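PDB 3F0Y: fiber protein from Human adenovirus 14, which forms the trimeric knob at the tip of the viral fiber, which engages host-cell receptors, probably including CD46 as in other species B adenoviruses. Local coordinates for residues K40-L45 / F55-G60; I154-M159 / I173-S178; C28-S33 / N63-L68; A85-T90 / T113-F118; A50-F55 / Y203-D208. One frame throughout, in Å; residues are numbered along the deposited sequence.

Contact 1 (K40-L45 / F55-G60)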
# COMPACT_ATOMS: atom_id res chain seq x y z
N LYS A 40 14.20 12.71 13.36
CA LYS A 40 14.39 11.27 13.23
C LYS A 40 13.70 10.80 11.96
O LYS A 40 12.47 10.91 11.85
CB LYS A 40 13.80 10.54 14.44
CG LYS A 40 14.30 11.02 15.79
CD LYS A 40 13.53 10.34 16.91
CE LYS A 40 13.87 10.95 18.26
NZ LYS A 40 13.26 10.18 19.37
N LEU A 41 14.47 10.31 11.00
CA LEU A 41 13.92 9.66 9.82
C LEU A 41 13.74 8.19 10.15
O LEU A 41 14.72 7.50 10.45
CB LEU A 41 14.84 9.83 8.61
CG LEU A 41 14.37 9.21 7.29
CD1 LEU A 41 13.13 9.93 6.77
CD2 LEU A 41 15.48 9.25 6.25
N ILE A 42 12.50 7.72 10.13
CA ILE A 42 12.20 6.31 10.33
C ILE A 42 11.99 5.71 8.94
O ILE A 42 11.02 6.03 8.26
CB ILE A 42 10.94 6.10 11.20
CG1 ILE A 42 11.01 6.95 12.47
CG2 ILE A 42 10.78 4.63 11.56
CD1 ILE A 42 12.22 6.67 13.34
N LEU A 43 12.92 4.86 8.52
CA LEU A 43 12.87 4.23 7.21
C LEU A 43 13.05 2.73 7.36
O LEU A 43 14.00 2.28 7.99
CB LEU A 43 13.96 4.79 6.30
CG LEU A 43 14.01 4.22 4.88
CD1 LEU A 43 12.72 4.52 4.13
CD2 LEU A 43 15.22 4.76 4.13
N THR A 44 12.13 1.97 6.78
CA THR A 44 12.19 0.51 6.79
C THR A 44 12.03 0.00 5.36
O THR A 44 11.01 0.25 4.72
CB THR A 44 11.08 -0.09 7.68
OG1 THR A 44 11.14 0.51 8.98
CG2 THR A 44 11.24 -1.60 7.80
N LEU A 45 13.06 -0.69 4.88
CA LEU A 45 13.04 -1.31 3.56
C LEU A 45 12.95 -2.81 3.74
O LEU A 45 13.85 -3.41 4.32
CB LEU A 45 14.30 -0.95 2.77
CG LEU A 45 14.63 0.54 2.63
CD1 LEU A 45 15.99 0.71 1.99
CD2 LEU A 45 13.55 1.25 1.82
N PHE A 55 8.87 1.92 3.80
CA PHE A 55 7.98 2.36 4.86
C PHE A 55 8.68 3.52 5.57
O PHE A 55 9.69 3.32 6.23
CB PHE A 55 7.74 1.18 5.80
CG PHE A 55 6.91 1.49 7.02
CD1 PHE A 55 5.53 1.35 6.99
CD2 PHE A 55 7.52 1.84 8.22
CE1 PHE A 55 4.77 1.59 8.12
CE2 PHE A 55 6.76 2.09 9.35
CZ PHE A 55 5.38 1.96 9.30
N VAL A 56 8.16 4.74 5.40
CA VAL A 56 8.90 5.93 5.82
C VAL A 56 8.04 7.00 6.51
O VAL A 56 6.91 7.28 6.10
CB VAL A 56 9.65 6.56 4.62
CG1 VAL A 56 8.68 7.13 3.59
CG2 VAL A 56 10.64 7.63 5.09
N TYR A 57 8.59 7.58 7.57
CA TYR A 57 8.02 8.78 8.18
C TYR A 57 9.08 9.54 8.96
O TYR A 57 10.20 9.05 9.14
CB TYR A 57 6.82 8.44 9.08
CG TYR A 57 7.11 7.50 10.24
CD1 TYR A 57 7.29 6.14 10.03
CD2 TYR A 57 7.16 7.98 11.55
CE1 TYR A 57 7.54 5.28 11.09
CE2 TYR A 57 7.41 7.12 12.62
CZ TYR A 57 7.60 5.78 12.38
OH TYR A 57 7.84 4.92 13.42
N VAL A 58 8.73 10.74 9.39
CA VAL A 58 9.65 11.60 10.11
C VAL A 58 9.09 11.95 11.48
O VAL A 58 7.88 12.14 11.64
CB VAL A 58 9.97 12.88 9.32
CG1 VAL A 58 10.55 12.54 7.96
CG2 VAL A 58 8.73 13.75 9.16
N ILE A 59 9.97 12.02 12.47
CA ILE A 59 9.62 12.51 13.80
C ILE A 59 10.53 13.71 14.07
O ILE A 59 11.75 13.56 14.17
CB ILE A 59 9.82 11.44 14.88
CG1 ILE A 59 9.01 10.19 14.55
CG2 ILE A 59 9.41 11.98 16.25
CD1 ILE A 59 9.33 9.01 15.43
N GLY A 60 9.93 14.89 14.16
CA GLY A 60 10.68 16.13 14.30
C GLY A 60 11.33 16.27 15.67
O GLY A 60 10.78 15.81 16.67
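Lys40, Ile42 and Thr44 each trade a pair of backbone hydrogen bonds with Ile59, Tyr57 and Phe55, six in all. The strands run antiparallel, their axes 4.7 Å apart. At the Lys40 end the bonds are straight: Lys40 N reaches Ile59 O at 2.7 Å and 175°. At the other end Phe55 N meets Thr44 O at 2.9 Å but bends to 140°. Carbonyls carry a second, weaker load, since Val56 CA lies 3.2 Å from Ile42 O in a CA-H...O contact.

The alternate residues turn their backbone groups outward to other partners: Leu43 N bonds to Thr19 on one flank, and Val58 N to Thr196 on the other. Lys40 runs its extended side chain away from the hairpin, and NZ is held by Pro23 O and Asn22 OD1. Thr44 OG1, by contrast, is buried near the Phe55 ring, 3.9 Å from Phe55 CD2, and has no polar partner.

Ile42 lies over one face of the Tyr57 ring, its CB 3.6 Å from the centroid in a CH-pi contact; chi1 of 60° sets the tyrosine CG between the backbone N and the carbonyl carbon and leans the ring over the neighbouring strand. On the other sheet face Leu41 CD1 fits between Val56 CG2 and Val58 CG1, and Leu43 CD1 packs on Val56 CB. That side faces Trp177, whereas Thr44, Phe55, Tyr57 and Ile59 touch a second subunit. The arrangement is a regular antiparallel beta hairpin, two central strands of a sheet in the knob's beta sandwich, with one face in the core and the other at the trimer interface.

Contact 2 (I154-M159 / I173-S178)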
# COMPACT_ATOMS: atom_id res chain seq x y z
N ILE A 154 -0.63 15.50 3.77
CA ILE A 154 0.65 15.96 3.25
C ILE A 154 0.99 15.18 1.99
O ILE A 154 0.92 13.96 1.99
CB ILE A 154 1.77 15.75 4.29
CG1 ILE A 154 1.48 16.53 5.57
CG2 ILE A 154 3.13 16.16 3.71
CD1 ILE A 154 2.48 16.29 6.69
N ASP A 155 1.35 15.89 0.92
CA ASP A 155 1.73 15.24 -0.33
C ASP A 155 3.14 14.68 -0.23
O ASP A 155 4.03 15.32 0.33
CB ASP A 155 1.69 16.23 -1.50
CG ASP A 155 0.30 16.77 -1.76
OD1 ASP A 155 -0.68 16.02 -1.60
OD2 ASP A 155 0.19 17.96 -2.12
N ILE A 156 3.34 13.49 -0.79
CA ILE A 156 4.67 12.89 -0.84
C ILE A 156 5.04 12.57 -2.28
O ILE A 156 4.26 11.97 -3.02
CB ILE A 156 4.77 11.61 -0.00
CG1 ILE A 156 4.45 11.91 1.46
CG2 ILE A 156 6.17 11.01 -0.11
CD1 ILE A 156 4.60 10.72 2.37
N SER A 157 6.23 13.00 -2.67
CA SER A 157 6.80 12.67 -3.97
C SER A 157 8.11 11.93 -3.71
O SER A 157 8.95 12.40 -2.95
CB SER A 157 7.07 13.95 -4.77
OG SER A 157 7.52 13.64 -6.07
N VAL A 158 8.25 10.76 -4.32
CA VAL A 158 9.49 10.01 -4.27
C VAL A 158 10.08 9.96 -5.67
O VAL A 158 9.36 9.68 -6.64
CB VAL A 158 9.27 8.57 -3.76
CG1 VAL A 158 10.57 7.79 -3.77
CG2 VAL A 158 8.67 8.59 -2.36
N MET A 159 11.36 10.27 -5.79
CA MET A 159 12.08 10.08 -7.04
C MET A 159 13.21 9.09 -6.80
O MET A 159 14.04 9.28 -5.91
CB MET A 159 12.65 11.40 -7.58
CG MET A 159 13.16 11.28 -9.01
SD MET A 159 13.75 12.83 -9.72
CE MET A 159 15.26 13.08 -8.79
N ILE A 173 17.35 7.69 -3.42
CA ILE A 173 15.95 7.78 -3.03
C ILE A 173 15.75 9.18 -2.46
O ILE A 173 16.34 9.53 -1.43
CB ILE A 173 15.58 6.73 -1.96
CG1 ILE A 173 15.88 5.32 -2.45
CG2 ILE A 173 14.11 6.86 -1.59
CD1 ILE A 173 15.63 4.24 -1.41
N ARG A 174 14.94 9.99 -3.14
CA ARG A 174 14.62 11.34 -2.69
C ARG A 174 13.14 11.39 -2.35
O ARG A 174 12.30 11.24 -3.22
CB ARG A 174 14.95 12.35 -3.78
CG ARG A 174 16.42 12.46 -4.13
CD ARG A 174 16.65 13.63 -5.07
NE ARG A 174 18.07 13.88 -5.35
CZ ARG A 174 18.75 13.38 -6.39
NH1 ARG A 174 18.17 12.57 -7.26
NH2 ARG A 174 20.02 13.71 -6.54
N ILE A 175 12.84 11.61 -1.07
CA ILE A 175 11.47 11.64 -0.58
C ILE A 175 11.12 13.06 -0.17
O ILE A 175 11.72 13.60 0.75
CB ILE A 175 11.28 10.71 0.63
CG1 ILE A 175 11.87 9.32 0.35
CG2 ILE A 175 9.81 10.58 0.98
CD1 ILE A 175 11.92 8.42 1.57
N THR A 176 10.15 13.66 -0.87
CA THR A 176 9.74 15.04 -0.62
C THR A 176 8.35 15.10 -0.01
O THR A 176 7.38 14.66 -0.63
CB THR A 176 9.74 15.86 -1.93
OG1 THR A 176 11.06 15.89 -2.48
CG2 THR A 176 9.26 17.29 -1.67
N TRP A 177 8.27 15.64 1.20
CA TRP A 177 7.00 15.94 1.85
C TRP A 177 6.67 17.39 1.56
O TRP A 177 7.55 18.25 1.65
CB TRP A 177 7.09 15.76 3.36
CG TRP A 177 7.20 14.34 3.81
CD1 TRP A 177 6.18 13.54 4.22
CD2 TRP A 177 8.40 13.56 3.93
NE1 TRP A 177 6.66 12.30 4.57
CE2 TRP A 177 8.02 12.29 4.41
CE3 TRP A 177 9.75 13.82 3.68
CZ2 TRP A 177 8.95 11.27 4.64
CZ3 TRP A 177 10.67 12.80 3.90
CH2 TRP A 177 10.27 11.55 4.38
N SER A 178 5.42 17.66 1.21
CA SER A 178 5.00 19.03 0.93
C SER A 178 3.52 19.25 1.18
O SER A 178 2.71 18.32 1.15
CB SER A 178 5.33 19.40 -0.52
OG SER A 178 4.54 18.66 -1.43
O HOH W 1 2.18 19.98 -2.13
O HOH W 2 16.38 10.24 -6.73
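Ile156 and Trp177 stand side by side on the inner face of this strand pair, pointing the same way. The isoleucine's outer branch follows the pyrrole side of the indole: CG1 is 3.6 Å from Trp177 CD1, and CD1 is 3.4 Å from Trp177 NE1, approaching obliquely. Its other branch, CG2, turns along the strand and meets Ile175 CG2 at 3.8 Å. Ile175 CG2 also sits above one face of the indole, toward its rim, while Ile154 CG2 comes to the ring edge near its plane. Three isoleucines thus line the indole from its own sheet, and the ring of Phe76 meets it at a shallow angle. Val158 continues the row, its CG2 beside Ile175.

On the opposite face Met159 and Arg174 also point the same way. The methionine chain is extended to SD and then bends (chi3 71°), bringing CE within 3.3 Å of Arg174 NH1, oblique to the guanidinium. Glu79 takes Arg174 NE in a salt bridge and Arg163 O accepts from NH1; a water donates to Met159 O and accepts a weak bond from NH1. At the far end another water joins Asp155 OD2 to Ser178 OG, 2.8 Å from each.

Six backbone hydrogen bonds tie the strands, from Thr176 N to Ser157 O at 2.7 Å and 172° to the more bent Asp155 N to Ser178 O at 137°. This is an antiparallel hairpin of the knob's second sheet, with an apolar face turned into the beta sandwich and a mostly polar face on the other side.

Contact 3 (C28-S33 / N63-L68)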
# COMPACT_ATOMS: atom_id res chain seq x y z
N CYS A 28 18.84 12.49 11.29
CA CYS A 28 18.61 13.07 9.97
C CYS A 28 18.66 14.59 10.01
O CYS A 28 18.10 15.22 10.92
CB CYS A 28 17.25 12.60 9.45
SG CYS A 28 16.82 13.22 7.82
N GLN A 29 19.35 15.18 9.03
CA GLN A 29 19.34 16.63 8.83
C GLN A 29 18.48 16.94 7.61
O GLN A 29 18.96 16.93 6.47
CB GLN A 29 20.77 17.16 8.65
CG GLN A 29 20.84 18.68 8.53
CD GLN A 29 22.26 19.21 8.50
OE1 GLN A 29 23.18 18.59 9.04
NE2 GLN A 29 22.44 20.37 7.88
N MET A 30 17.20 17.20 7.85
CA MET A 30 16.23 17.43 6.79
C MET A 30 16.35 18.83 6.18
O MET A 30 16.41 18.97 4.96
CB MET A 30 14.81 17.23 7.33
CG MET A 30 13.75 17.10 6.25
SD MET A 30 13.82 15.52 5.40
CE MET A 30 13.08 14.45 6.63
N MET A 31 16.39 19.85 7.03
CA MET A 31 16.35 21.24 6.56
C MET A 31 17.74 21.75 6.17
O MET A 31 18.74 21.41 6.81
CB MET A 31 15.76 22.15 7.64
CG MET A 31 14.37 21.75 8.08
SD MET A 31 13.67 22.93 9.25
CE MET A 31 14.77 22.75 10.64
N ASP A 32 17.78 22.57 5.13
CA ASP A 32 19.03 23.17 4.67
C ASP A 32 19.57 24.17 5.71
O ASP A 32 20.78 24.25 5.93
CB ASP A 32 18.83 23.88 3.32
CG ASP A 32 20.11 23.97 2.49
OD1 ASP A 32 21.19 24.18 3.07
OD2 ASP A 32 20.02 23.84 1.25
N SER A 33 18.65 24.89 6.35
CA SER A 33 19.02 25.87 7.38
C SER A 33 19.65 25.24 8.63
O SER A 33 20.35 25.93 9.37
CB SER A 33 17.79 26.69 7.79
OG SER A 33 16.81 25.87 8.41
N ASN A 63 13.43 22.66 17.01
CA ASN A 63 12.33 23.61 17.10
C ASN A 63 11.91 24.12 15.73
O ASN A 63 10.72 24.14 15.41
CB ASN A 63 12.70 24.79 18.00
CG ASN A 63 11.57 25.79 18.14
OD1 ASN A 63 11.72 26.96 17.79
ND2 ASN A 63 10.43 25.33 18.63
N ASN A 64 12.89 24.52 14.92
CA ASN A 64 12.62 25.06 13.59
C ASN A 64 11.91 24.06 12.68
O ASN A 64 11.03 24.45 11.90
CB ASN A 64 13.91 25.55 12.93
CG ASN A 64 14.39 26.87 13.50
OD1 ASN A 64 13.72 27.49 14.33
ND2 ASN A 64 15.56 27.32 13.05
N PHE A 65 12.29 22.79 12.77
CA PHE A 65 11.62 21.75 11.99
C PHE A 65 10.19 21.51 12.49
O PHE A 65 9.26 21.43 11.70
CB PHE A 65 12.40 20.44 12.02
CG PHE A 65 11.81 19.37 11.15
CD1 PHE A 65 11.95 19.42 9.78
CD2 PHE A 65 11.08 18.32 11.71
CE1 PHE A 65 11.40 18.44 8.96
CE2 PHE A 65 10.52 17.34 10.91
CZ PHE A 65 10.69 17.39 9.53
N ASN A 66 10.04 21.40 13.81
CA ASN A 66 8.73 21.22 14.41
C ASN A 66 7.78 22.38 14.14
O ASN A 66 6.57 22.18 13.99
CB ASN A 66 8.86 20.99 15.93
CG ASN A 66 9.40 19.61 16.26
OD1 ASN A 66 9.24 18.67 15.49
ND2 ASN A 66 10.03 19.49 17.42
N MET A 67 8.33 23.59 14.07
CA MET A 67 7.52 24.78 13.80
C MET A 67 7.10 24.92 12.33
O MET A 67 6.32 25.81 12.01
CB MET A 67 8.27 26.04 14.25
CG MET A 67 8.31 26.21 15.77
SD MET A 67 6.68 26.43 16.52
CE MET A 67 6.23 28.03 15.87
N LEU A 68 7.60 24.05 11.45
CA LEU A 68 7.16 24.03 10.06
C LEU A 68 5.65 23.77 9.96
O LEU A 68 5.01 24.20 9.00
CB LEU A 68 7.92 22.99 9.24
CG LEU A 68 9.43 23.21 9.05
CD1 LEU A 68 10.01 22.09 8.20
CD2 LEU A 68 9.73 24.57 8.43
O HOH W 3 17.11 25.55 11.33
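Met31 sets out with CG anti to its carbonyl carbon (chi1 -57°), runs extended to SD and bends there (chi3 -65°), which lays its methyl against the helical turn 63-66. Phe65 swings its ring toward the loop with CG anti to the backbone N (chi1 -176°). The result is a Met-aromatic contact of the edge type: SD of Met31 is 5.3 Å from the centroid of the Phe65 ring and 85° off its normal. Met31 CG also lies in the ring plane, at the edge, 3.8 Å from Phe65 CD1.

Met30 reaches the same ring from another direction, its CG 3.8 Å from Phe65 CE1 and oblique to the plane. Phe76 meets Phe65 edge-to-face, so two methionines and a second aromatic pack round the phenyl. Asp38 accepts from the backbone N of both Met30 and Met31, which holds the loop that presents them.

Leu68 CD1 touches Met31 SD at 3.9 Å. Farther out, toward solvent, a water accepts from Asn64 ND2 and bonds to Ser33 OG. The contact pins the loop before strand 39-48 to the short helix after strand 51-60, and its tightest point is Met31 CE, 3.3 Å from Phe65 N.

Contact 4 (A85-T90 / T113-F118)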
# COMPACT_ATOMS: atom_id res chain seq x y z
N ALA A 85 27.78 -0.54 -3.63
CA ALA A 85 27.51 -1.69 -2.76
C ALA A 85 26.18 -1.57 -2.01
O ALA A 85 25.83 -2.46 -1.22
CB ALA A 85 28.66 -1.87 -1.76
N GLY A 86 25.44 -0.49 -2.24
CA GLY A 86 24.15 -0.27 -1.58
C GLY A 86 24.26 0.34 -0.19
O GLY A 86 23.28 0.37 0.56
N ASN A 87 25.44 0.83 0.16
CA ASN A 87 25.67 1.44 1.47
C ASN A 87 25.43 2.94 1.43
O ASN A 87 25.87 3.63 0.50
CB ASN A 87 27.10 1.14 1.95
CG ASN A 87 27.30 -0.32 2.29
OD1 ASN A 87 26.47 -0.94 2.95
ND2 ASN A 87 28.42 -0.88 1.84
N LEU A 88 24.75 3.44 2.46
CA LEU A 88 24.39 4.86 2.55
C LEU A 88 25.63 5.75 2.62
O LEU A 88 26.55 5.49 3.39
CB LEU A 88 23.52 5.09 3.79
CG LEU A 88 23.01 6.51 4.04
CD1 LEU A 88 22.04 6.94 2.95
CD2 LEU A 88 22.35 6.60 5.41
N LEU A 89 25.64 6.79 1.79
CA LEU A 89 26.68 7.82 1.83
C LEU A 89 26.18 8.96 2.72
O LEU A 89 25.47 9.85 2.26
CB LEU A 89 26.99 8.32 0.42
CG LEU A 89 27.62 7.28 -0.52
CD1 LEU A 89 27.54 7.73 -1.97
CD2 LEU A 89 29.06 7.00 -0.12
N THR A 90 26.56 8.91 4.00
CA THR A 90 26.00 9.79 5.02
C THR A 90 26.34 11.27 4.81
O THR A 90 25.54 12.14 5.15
CB THR A 90 26.45 9.39 6.44
OG1 THR A 90 27.88 9.47 6.53
CG2 THR A 90 26.00 7.97 6.77
N THR A 113 24.05 -8.04 4.76
CA THR A 113 23.88 -9.05 3.73
C THR A 113 23.07 -8.51 2.55
O THR A 113 21.95 -8.02 2.74
CB THR A 113 23.15 -10.30 4.27
OG1 THR A 113 23.83 -10.78 5.44
CG2 THR A 113 23.10 -11.40 3.22
N ASN A 114 23.65 -8.59 1.35
CA ASN A 114 22.96 -8.23 0.12
C ASN A 114 22.32 -6.83 0.17
O ASN A 114 21.13 -6.67 -0.12
CB ASN A 114 21.91 -9.29 -0.22
CG ASN A 114 22.52 -10.65 -0.51
OD1 ASN A 114 23.63 -10.75 -1.04
ND2 ASN A 114 21.79 -11.71 -0.19
N ALA A 115 23.12 -5.84 0.56
CA ALA A 115 22.65 -4.46 0.67
C ALA A 115 22.19 -3.91 -0.68
O ALA A 115 21.22 -3.16 -0.76
CB ALA A 115 23.74 -3.58 1.24
N LYS A 116 22.89 -4.30 -1.74
CA LYS A 116 22.61 -3.82 -3.09
C LYS A 116 21.20 -4.18 -3.57
O LYS A 116 20.59 -3.43 -4.33
CB LYS A 116 23.65 -4.36 -4.08
CG LYS A 116 23.74 -3.56 -5.36
CD LYS A 116 24.99 -3.92 -6.16
CE LYS A 116 24.75 -5.08 -7.08
NZ LYS A 116 23.95 -4.68 -8.28
N SER A 117 20.68 -5.32 -3.11
CA SER A 117 19.35 -5.77 -3.52
C SER A 117 18.20 -5.09 -2.76
O SER A 117 17.04 -5.43 -2.97
CB SER A 117 19.24 -7.29 -3.41
OG SER A 117 19.69 -7.75 -2.15
N PHE A 118 18.52 -4.15 -1.87
CA PHE A 118 17.51 -3.25 -1.30
C PHE A 118 17.35 -2.00 -2.16
O PHE A 118 16.41 -1.23 -1.96
CB PHE A 118 17.90 -2.83 0.12
CG PHE A 118 17.72 -3.91 1.15
CD1 PHE A 118 18.78 -4.73 1.50
CD2 PHE A 118 16.50 -4.10 1.77
CE1 PHE A 118 18.62 -5.73 2.46
CE2 PHE A 118 16.33 -5.09 2.72
CZ PHE A 118 17.39 -5.91 3.06
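Gly86 and Lys116 bring the two backbones within 4.2 Å, CA to CA, where a loop turn passes the start of a short 3-10 segment, 116-118. Gly86 has positive phi (83°), and its CA comes directly against the peptide between Ala115 and Lys116, with no side chain in between. In the partner segment Phe118 N bonds to Ala115 O at 3.1 Å, which closes the 3-10 turn.

Ala115 supplies the main side-chain contact. Its CB points toward the loop and lies 3.4 Å from Ala85 O and 4.0 Å from Gly86 O, with Asn87 OD1 a little farther off at 4.2 Å. The join is therefore by close packing of a methyl on carbonyl oxygens. Of the Lys116 side chain little more than CB takes part, 4.1 Å from Ala85 O. The chain then bends at chi3 and chi4 and leads away, and NZ bonds to Asp207 O.

The loop is steadied from its own side by Asp83 OD1, which takes the N-H of Asn87. The contact thus joins the loop following strand 73-82 to the one leading toward strand 137-145, while Phe118 rests on Leu45 and Lys47 of strand 39-48 and offers its O to Tyr203 OH at the end of strand 199-204.

Contact 5 (A50-F55 / Y203-D208)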
# COMPACT_ATOMS: atom_id res chain seq x y z
N ALA A 50 10.20 -9.52 -5.96
CA ALA A 50 10.93 -8.63 -6.87
C ALA A 50 10.90 -7.17 -6.42
O ALA A 50 11.59 -6.33 -7.01
CB ALA A 50 10.36 -8.75 -8.27
N LEU A 51 10.11 -6.86 -5.39
CA LEU A 51 9.92 -5.49 -4.93
C LEU A 51 10.56 -5.25 -3.58
O LEU A 51 10.88 -6.18 -2.84
CB LEU A 51 8.43 -5.19 -4.81
CG LEU A 51 7.56 -5.45 -6.04
CD1 LEU A 51 6.11 -5.10 -5.73
CD2 LEU A 51 8.06 -4.67 -7.24
N VAL A 52 10.75 -3.97 -3.26
CA VAL A 52 11.05 -3.53 -1.91
C VAL A 52 9.81 -2.82 -1.39
O VAL A 52 9.24 -1.98 -2.08
CB VAL A 52 12.25 -2.56 -1.88
CG1 VAL A 52 12.23 -1.70 -0.62
CG2 VAL A 52 13.56 -3.33 -1.98
N THR A 53 9.39 -3.19 -0.18
CA THR A 53 8.36 -2.44 0.54
C THR A 53 9.08 -1.36 1.35
O THR A 53 9.80 -1.67 2.29
CB THR A 53 7.56 -3.35 1.49
OG1 THR A 53 7.00 -4.44 0.76
CG2 THR A 53 6.46 -2.57 2.18
N ALA A 54 8.88 -0.10 0.96
CA ALA A 54 9.52 1.03 1.64
C ALA A 54 8.50 1.72 2.54
O ALA A 54 7.41 2.07 2.09
CB ALA A 54 10.08 2.01 0.63
N PHE A 55 8.87 1.92 3.80
CA PHE A 55 7.98 2.36 4.86
C PHE A 55 8.68 3.52 5.57
O PHE A 55 9.69 3.32 6.23
CB PHE A 55 7.74 1.18 5.80
CG PHE A 55 6.91 1.49 7.02
CD1 PHE A 55 5.53 1.35 6.99
CD2 PHE A 55 7.52 1.84 8.22
CE1 PHE A 55 4.77 1.59 8.12
CE2 PHE A 55 6.76 2.09 9.35
CZ PHE A 55 5.38 1.96 9.30
N TYR A 203 8.93 -0.38 -4.93
CA TYR A 203 9.75 -0.21 -6.11
C TYR A 203 10.45 -1.51 -6.47
O TYR A 203 10.69 -2.36 -5.60
CB TYR A 203 10.74 0.95 -5.95
CG TYR A 203 11.75 0.83 -4.82
CD1 TYR A 203 12.88 0.04 -4.94
CD2 TYR A 203 11.58 1.56 -3.64
CE1 TYR A 203 13.81 -0.05 -3.91
CE2 TYR A 203 12.51 1.48 -2.61
CZ TYR A 203 13.62 0.67 -2.75
OH TYR A 203 14.54 0.59 -1.73
N ILE A 204 10.76 -1.66 -7.75
CA ILE A 204 11.44 -2.84 -8.26
C ILE A 204 12.88 -2.77 -7.81
O ILE A 204 13.57 -1.78 -8.05
CB ILE A 204 11.36 -2.91 -9.80
CG1 ILE A 204 9.91 -3.07 -10.25
CG2 ILE A 204 12.20 -4.08 -10.31
CD1 ILE A 204 9.71 -2.87 -11.73
N ARG A 205 13.35 -3.82 -7.15
CA ARG A 205 14.66 -3.77 -6.53
C ARG A 205 15.78 -4.21 -7.47
O ARG A 205 15.58 -5.01 -8.39
CB ARG A 205 14.70 -4.53 -5.20
CG ARG A 205 14.39 -6.01 -5.25
CD ARG A 205 14.19 -6.52 -3.83
NE ARG A 205 13.99 -7.96 -3.73
CZ ARG A 205 14.94 -8.87 -3.92
NH1 ARG A 205 16.17 -8.52 -4.24
NH2 ARG A 205 14.64 -10.16 -3.80
N GLU A 206 16.96 -3.65 -7.22
CA GLU A 206 18.18 -4.00 -7.94
C GLU A 206 18.55 -5.44 -7.60
O GLU A 206 18.14 -5.96 -6.56
CB GLU A 206 19.30 -3.04 -7.50
CG GLU A 206 20.66 -3.22 -8.16
CD GLU A 206 20.79 -2.55 -9.52
OE1 GLU A 206 19.76 -2.29 -10.17
OE2 GLU A 206 21.93 -2.28 -9.93
N ASP A 207 19.30 -6.09 -8.48
CA ASP A 207 19.83 -7.42 -8.21
C ASP A 207 21.22 -7.32 -7.60
O ASP A 207 21.96 -6.38 -7.88
CB ASP A 207 19.88 -8.24 -9.49
CG ASP A 207 18.51 -8.48 -10.07
OD1 ASP A 207 18.28 -8.09 -11.23
OD2 ASP A 207 17.65 -9.05 -9.36
N ASP A 208 21.57 -8.30 -6.77
CA ASP A 208 22.89 -8.35 -6.14
C ASP A 208 23.98 -8.62 -7.17
O ASP A 208 23.73 -9.20 -8.23
CB ASP A 208 22.93 -9.43 -5.05
CG ASP A 208 22.14 -9.04 -3.82
OD1 ASP A 208 22.49 -8.01 -3.19
OD2 ASP A 208 21.18 -9.76 -3.48
OXT ASP A 208 25.14 -8.26 -6.96
O HOH W 4 13.63 -6.93 -8.97
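Val52 and Tyr203 form an antiparallel hydrogen-bonded pair, with Val52 N to Tyr203 O at 2.8 Å and a longer return from Tyr203 N to Val52 O at 3.3 Å; beyond the strand end, Arg205 N still reaches Ala50 O, 3.1 Å and almost straight at 177°.

Val52 covers one face of the Tyr203 ring, its CB 3.8 Å from the centroid in a CH-pi contact and displaced toward the rim. CG1 carries on to the phenol end, 3.4 Å from Tyr203 OH, whose hydrogen-bond partner is Phe118 O. The other branch, CG2, meets Arg205 CB at 3.6 Å, the two side chains crossing at about a right angle. Arg205 leaves its backbone with CG between N and the carbonyl carbon (chi1 61°), then extends alongside the backbone of residues 50-52 toward Gly49: CD packs on Leu51 O at 3.5 Å, and the guanidinium turns an edge to that oxygen while NE bonds to Gly49 O. A water donates to both Ala50 O and Arg205 O, bridging the segments past the last strand pair. The side chains of Leu51 and Ile204 diverge, yet Leu51 CD2 still touches Ile204 CG1 at 3.9 Å.

The pair joins the start of strand 51-60 to the end of strand 199-204, an outermost strand of its sheet in this chain. Leu45 of strand 39-48 packs against Val52, Ala54 and Tyr203, and the third subunit also packs here, its Trp18 on Ala50 and its Lys102 in a salt bridge to Asp207.

In the fold
Contacts 1 and 5 share Phe55 and strand 51-60, which pairs with strand 39-48 in one and strand 199-204 in the other; their centres are about 17 Å apart in the same sheet. Contact 2 belongs to the second sheet, about 12 Å from contact 1 centre to centre, and Trp177 and Ile175 pack on Val56 across the sandwich core. Contacts 3 and 4 lie on opposite sides of the chain's centre, their own centres about 27 Å apart. Along the sequence contact 1 is nested within contact 3, whereas contacts 4 and 2 fall in turn inside the long loop closed by contact 5. The C-terminal strand thus joins the early hairpin in one sheet, whose face away from the core contributes to subunit contacts.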